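Local coordinates for protein vanadium-dependent haloperoxidase (Zobellia galactanivorans, PDB 4CIT) that probably oxidises iodide with hydrogen peroxide, as a vanadate-dependent iodoperoxidase of a marine bacterium, at residues G89-L94 / R210-D215; E109-V114 / K153-Q158. One frame throughout, in Å; residues are numbered along the deposited sequence. Where two conformers were deposited one is given.

Contact 1. Residues G89-L94 / R210-D215; sequences GQLNGL and RPFVLD
N92 turns its side chain onto the 210-215 loop with CG anti to its carbonyl carbon, chi1 -65°, and chi2 of -34° then sets the amide so that ND2 points between two backbone carbonyls. L91 has CG placed in the same way, chi1 -56°, which brings its methyls against F212 and V213. Both hydrogens of the N92 amide are used. ND2 gives one bond to L214 O at 2.9 Å, and this oxygen lies in the amide plane. The other goes to P211 O, also 2.9 Å from N92 ND2, but here the donor sits above the carbonyl plane. The backbone adds a third bond, from N92 N to F212 O at 2.8 Å. L91 CA also approaches F212 O, as a CA-H...O contact of 3.2 Å. Beside these polar links, L91 CD1 meets F212 CD1 obliquely at 4.1 Å, and L91 CD2 touches V213 CG2 at 4.0 Å. N92 O lies over one face of the R210 guanidinium, toward its rim; its hydrogen bond comes from W166 NE1, and R210 NH1 in turn bonds W166 O. A leucine in place of N92, having no amide, would probably leave P211 O and L214 O without their shared donor and only the backbone bond to F212 O across the contact. D323 of helix 307-335 takes the backbone N-H groups of F212, V213 and L214. The type II turn from L91 to L94 is joined to the other loop by one backbone bond and two from a side-chain amide, all to backbone carbonyls, as well as by apolar contact.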
loop_
_atom_site.group_PDB
_atom_site.type_symbol
_atom_site.label_atom_id
_atom_site.label_comp_id
_atom_site.label_asym_id
_atom_site.label_seq_id
_atom_site.Cartn_x
_atom_site.Cartn_y
_atom_site.Cartn_z
ATOM N N GLY A 89 3.178 8.891 20.316
ATOM C CA GLY A 89 2.021 9.269 20.967
ATOM C C GLY A 89 0.798 9.322 20.052
ATOM O O GLY A 89 -0.347 9.517 20.534
ATOM N N GLN A 90 1.034 9.249 18.748
ATOM C CA GLN A 90 -0.050 9.331 17.744
ATOM C C GLN A 90 -0.329 7.962 17.075
ATOM O O GLN A 90 -1.500 7.657 16.752
ATOM C CB GLN A 90 0.283 10.370 16.688
ATOM C CG GLN A 90 0.634 11.772 17.196
ATOM C CD GLN A 90 0.536 12.817 16.093
ATOM O OE1 GLN A 90 1.516 13.502 15.650
ATOM N NE2 GLN A 90 -0.653 12.988 15.659
ATOM N N LEU A 91 0.682 7.177 16.850
ATOM C CA LEU A 91 0.521 5.830 16.323
ATOM C C LEU A 91 0.468 4.854 17.483
ATOM O O LEU A 91 1.228 5.033 18.487
ATOM C CB LEU A 91 1.658 5.445 15.364
ATOM C CG LEU A 91 1.947 6.317 14.172
ATOM C CD1 LEU A 91 2.981 5.807 13.204
ATOM C CD2 LEU A 91 0.670 6.546 13.452
ATOM N N ASN A 92 -0.320 3.765 17.362
ATOM C CA ASN A 92 -0.471 2.833 18.484
ATOM C C ASN A 92 0.807 2.204 18.999
ATOM O O ASN A 92 1.479 1.549 18.256
ATOM C CB ASN A 92 -1.466 1.718 18.034
ATOM C CG ASN A 92 -2.913 2.300 17.770
ATOM O OD1 ASN A 92 -3.354 3.256 18.461
ATOM N ND2 ASN A 92 -3.639 1.693 16.864
ATOM N N GLY A 93 1.137 2.436 20.268
ATOM C CA GLY A 93 2.330 1.854 20.902
ATOM C C GLY A 93 3.684 2.621 20.677
ATOM O O GLY A 93 4.671 2.171 21.166
ATOM N N LEU A 94 3.720 3.630 19.861
ATOM C CA LEU A 94 4.964 4.245 19.458
ATOM C C LEU A 94 5.334 5.324 20.475
ATOM O O LEU A 94 4.575 6.255 20.761
ATOM C CB LEU A 94 4.805 4.908 18.130
ATOM C CG LEU A 94 6.080 5.625 17.638
ATOM C CD1 LEU A 94 7.245 4.678 17.524
ATOM C CD2 LEU A 94 5.774 6.344 16.325
ATOM N N ARG A 210 -1.611 -5.357 14.707
ATOM C CA ARG A 210 -1.808 -4.051 15.309
ATOM C C ARG A 210 -1.983 -2.956 14.305
ATOM O O ARG A 210 -1.064 -2.682 13.527
ATOM C CB ARG A 210 -0.592 -3.737 16.169
ATOM C CG ARG A 210 -0.731 -2.437 17.023
ATOM C CD ARG A 210 0.542 -2.060 17.694
ATOM N NE ARG A 210 1.636 -1.874 16.724
ATOM C CZ ARG A 210 2.918 -2.041 16.967
ATOM N NH1 ARG A 210 3.355 -2.378 18.158
ATOM N NH2 ARG A 210 3.771 -1.785 16.038
ATOM N N PRO A 211 -3.135 -2.271 14.292
ATOM C CA PRO A 211 -3.198 -1.132 13.388
ATOM C C PRO A 211 -2.344 0.058 13.847
ATOM O O PRO A 211 -1.999 0.182 15.054
ATOM C CB PRO A 211 -4.672 -0.735 13.430
ATOM C CG PRO A 211 -5.367 -1.661 14.322
ATOM C CD PRO A 211 -4.335 -2.435 15.102
ATOM N N PHE A 212 -1.899 0.885 12.922
ATOM C CA PHE A 212 -1.168 2.121 13.296
ATOM C C PHE A 212 -1.997 3.202 13.931
ATOM O O PHE A 212 -1.569 3.830 14.908
ATOM C CB PHE A 212 -0.497 2.700 12.029
ATOM C CG PHE A 212 0.675 1.915 11.545
ATOM C CD1 PHE A 212 1.906 1.953 12.213
ATOM C CD2 PHE A 212 0.582 1.077 10.446
ATOM C CE1 PHE A 212 2.994 1.246 11.709
ATOM C CE2 PHE A 212 1.669 0.299 9.992
ATOM C CZ PHE A 212 2.915 0.468 10.599
ATOM N N VAL A 213 -3.180 3.480 13.363
ATOM C CA VAL A 213 -4.027 4.641 13.748
ATOM C C VAL A 213 -5.439 4.222 14.217
ATOM O O VAL A 213 -6.107 4.863 15.078
ATOM C CB VAL A 213 -4.198 5.593 12.515
ATOM C CG1 VAL A 213 -4.792 6.900 12.923
ATOM C CG2 VAL A 213 -2.882 5.844 11.770
ATOM N N LEU A 214 -5.958 3.134 13.643
ATOM C CA LEU A 214 -7.312 2.684 13.973
ATOM C C LEU A 214 -7.393 2.353 15.434
ATOM O O LEU A 214 -6.406 1.894 16.036
ATOM C CB LEU A 214 -7.720 1.438 13.244
ATOM C CG LEU A 214 -7.626 1.486 11.722
ATOM C CD1 LEU A 214 -8.016 0.141 11.117
ATOM C CD2 LEU A 214 -8.442 2.631 11.215
ATOM N N ASP A 215 -8.569 2.597 15.994
ATOM C CA ASP A 215 -8.850 2.125 17.361
ATOM C C ASP A 215 -9.012 0.617 17.440
ATOM O O ASP A 215 -8.688 -0.026 18.464
ATOM C CB ASP A 215 -10.090 2.829 17.882
ATOM C CG ASP A 215 -9.896 4.334 17.997
ATOM O OD1 ASP A 215 -8.835 4.784 18.487
ATOM O OD2 ASP A 215 -10.829 5.077 17.558
#

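Contact 2. Residues E109-V114 / K153-Q158; sequences ELAAVV and KAYGLQ
The Y155 ring meets A111 obliquely: A111 CB comes to 4.0 Å from Y155 CD2. At the ring's edge, and in its plane, lies OE1 of Q158 from the same helix. The phenol end lies clear of helix 109-114, and Y155 OH is hydrogen-bonded to P98 O. I97 and P100 of that loop, and I76 of helix 59-80, also touch this side chain. Y155 swings out to them with CG anti to the backbone N, chi1 -179°.

The two helix backbones come together at G156. Its CA lies 3.4 Å from A111 O, and A111 CB sits 3.7 Å from G156 N. A CB on G156 would point toward helix 109-114 and clash with A111 O and V114 CG1. The small pair A111 and G156 therefore lets the CA atoms approach to 4.1 Å.

One turn further on, V114 fills the next position. Its CG1 stands anti to the backbone N, chi1 161°, and makes most of the contacts with the other helix; CG2 lies near K153 CA. V114 CG1 rests 3.7 Å from K153 O and 3.8 Å from L157 CD2. The V114 and L157 side chains cross at about a right angle. The aliphatic part of K153 closes the same side through CG, and Y138 of helix 128-144 touches both V114 and K153. No hydrogen bond links the segments.

The local axes pass 7.5 Å apart and cross at -47°, with the two helices running in roughly the same N-to-C direction. This is a close helix-helix crossing at an alanine-glycine contact point, within the helical bundle that makes up most of this haloperoxidase.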
loop_
_atom_site.group_PDB
_atom_site.type_symbol
_atom_site.label_atom_id
_atom_site.label_comp_id
_atom_site.label_asym_id
_atom_site.label_seq_id
_atom_site.Cartn_x
_atom_site.Cartn_y
_atom_site.Cartn_z
ATOM N N GLU A 109 19.211 13.815 7.382
ATOM C CA GLU A 109 18.651 13.133 6.188
ATOM C C GLU A 109 19.385 11.842 5.883
ATOM O O GLU A 109 18.810 10.808 5.481
ATOM C CB GLU A 109 18.691 14.059 4.976
ATOM C CG GLU A 109 17.810 15.235 5.239
ATOM C CD GLU A 109 17.881 16.289 4.138
ATOM O OE1 GLU A 109 18.653 16.133 3.150
ATOM O OE2 GLU A 109 17.185 17.309 4.272
ATOM N N LEU A 110 20.716 11.890 6.019
ATOM C CA LEU A 110 21.535 10.693 5.861
ATOM C C LEU A 110 21.067 9.626 6.898
ATOM O O LEU A 110 20.848 8.488 6.583
ATOM C CB LEU A 110 23.017 11.084 6.015
ATOM C CG LEU A 110 24.050 9.972 5.885
ATOM C CD1 LEU A 110 23.946 9.355 4.524
ATOM C CD2 LEU A 110 25.451 10.505 6.126
ATOM N N ALA A 111 20.942 10.003 8.151
ATOM C CA ALA A 111 20.476 9.076 9.182
ATOM C C ALA A 111 19.134 8.488 8.856
ATOM O O ALA A 111 18.944 7.284 8.996
ATOM C CB ALA A 111 20.434 9.701 10.543
ATOM N N ALA A 112 18.249 9.329 8.305
ATOM C CA ALA A 112 16.872 8.891 7.928
ATOM C C ALA A 112 16.947 7.834 6.828
ATOM O O ALA A 112 16.192 6.852 6.908
ATOM C CB ALA A 112 16.043 10.076 7.508
ATOM N N VAL A 113 17.772 8.037 5.789
ATOM C CA VAL A 113 17.951 7.032 4.714
ATOM C C VAL A 113 18.535 5.728 5.261
ATOM O O VAL A 113 18.094 4.645 4.910
ATOM C CB VAL A 113 18.718 7.530 3.471
ATOM C CG1 VAL A 113 18.780 6.401 2.465
ATOM C CG2 VAL A 113 17.970 8.777 2.943
ATOM N N VAL A 114 19.463 5.828 6.170
ATOM C CA VAL A 114 20.090 4.652 6.775
ATOM C C VAL A 114 19.047 3.868 7.530
ATOM O O VAL A 114 18.943 2.654 7.396
ATOM C CB VAL A 114 21.236 5.101 7.760
ATOM C CG1 VAL A 114 21.603 4.013 8.748
ATOM C CG2 VAL A 114 22.531 5.427 7.007
ATOM N N LYS A 153 25.324 7.468 10.291
ATOM C CA LYS A 153 24.899 6.057 10.253
ATOM C C LYS A 153 24.556 5.469 11.594
ATOM O O LYS A 153 23.549 4.755 11.791
ATOM C CB LYS A 153 25.999 5.204 9.590
ATOM C CG LYS A 153 25.674 3.716 9.644
ATOM C CD LYS A 153 26.666 2.833 8.890
ATOM C CE LYS A 153 28.007 2.850 9.453
ATOM N NZ LYS A 153 28.092 1.551 10.185
ATOM N N ALA A 154 25.405 5.777 12.599
ATOM C CA ALA A 154 25.192 5.303 13.937
ATOM C C ALA A 154 23.853 5.762 14.504
ATOM O O ALA A 154 23.160 4.976 15.168
ATOM C CB ALA A 154 26.355 5.708 14.854
ATOM N N TYR A 155 23.470 6.992 14.260
ATOM C CA TYR A 155 22.199 7.529 14.766
ATOM C C TYR A 155 21.050 6.843 14.013
ATOM O O TYR A 155 20.057 6.463 14.650
ATOM C CB TYR A 155 22.124 9.018 14.655
ATOM C CG TYR A 155 20.854 9.623 15.191
ATOM C CD1 TYR A 155 20.397 9.299 16.429
ATOM C CD2 TYR A 155 20.094 10.425 14.415
ATOM C CE1 TYR A 155 19.207 9.782 16.882
ATOM C CE2 TYR A 155 18.870 10.918 14.858
ATOM C CZ TYR A 155 18.433 10.546 16.049
ATOM O OH TYR A 155 17.249 10.996 16.570
ATOM N N GLY A 156 21.145 6.785 12.698
ATOM C CA GLY A 156 20.134 6.060 11.891
ATOM C C GLY A 156 19.862 4.624 12.355
ATOM O O GLY A 156 18.717 4.189 12.466
ATOM N N LEU A 157 20.919 3.895 12.699
ATOM C CA LEU A 157 20.810 2.569 13.187
ATOM C C LEU A 157 20.248 2.493 14.616
ATOM O O LEU A 157 19.481 1.559 14.932
ATOM C CB LEU A 157 22.126 1.819 13.042
ATOM C CG LEU A 157 22.681 1.573 11.597
ATOM C CD1 LEU A 157 24.002 0.814 11.683
ATOM C CD2 LEU A 157 21.713 0.820 10.718
ATOM N N GLN A 158 20.556 3.460 15.458
ATOM C CA GLN A 158 19.950 3.513 16.771
ATOM C C GLN A 158 18.463 3.716 16.681
ATOM O O GLN A 158 17.694 3.075 17.399
ATOM C CB GLN A 158 20.608 4.615 17.640
ATOM C CG GLN A 158 20.148 4.662 19.011
ATOM C CD GLN A 158 20.704 5.900 19.741
ATOM O OE1 GLN A 158 21.183 6.854 19.128
ATOM N NE2 GLN A 158 20.587 5.883 21.036
#

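Overall arrangement
Both segments of contact 2 fall, in sequence, between the two segments of contact 1. Their centres lie about 23 Å apart and their nearest atoms about 11 Å apart, so they do not touch. Helix 146-167 connects them: it carries the 153-158 half of contact 2, and near its end W166 packs on L91 and bonds to N92 and R210 in contact 1. Helix 307-335 also borders both, with F307 beside 109-114 and D323 beside 210-215. It holds K332 of the vanadate pocket too. The sodium ion is about 10 Å from the Q90 side chain and about 11 Å from that of Y155. Neither contact supplies a residue that binds vanadate in this structure.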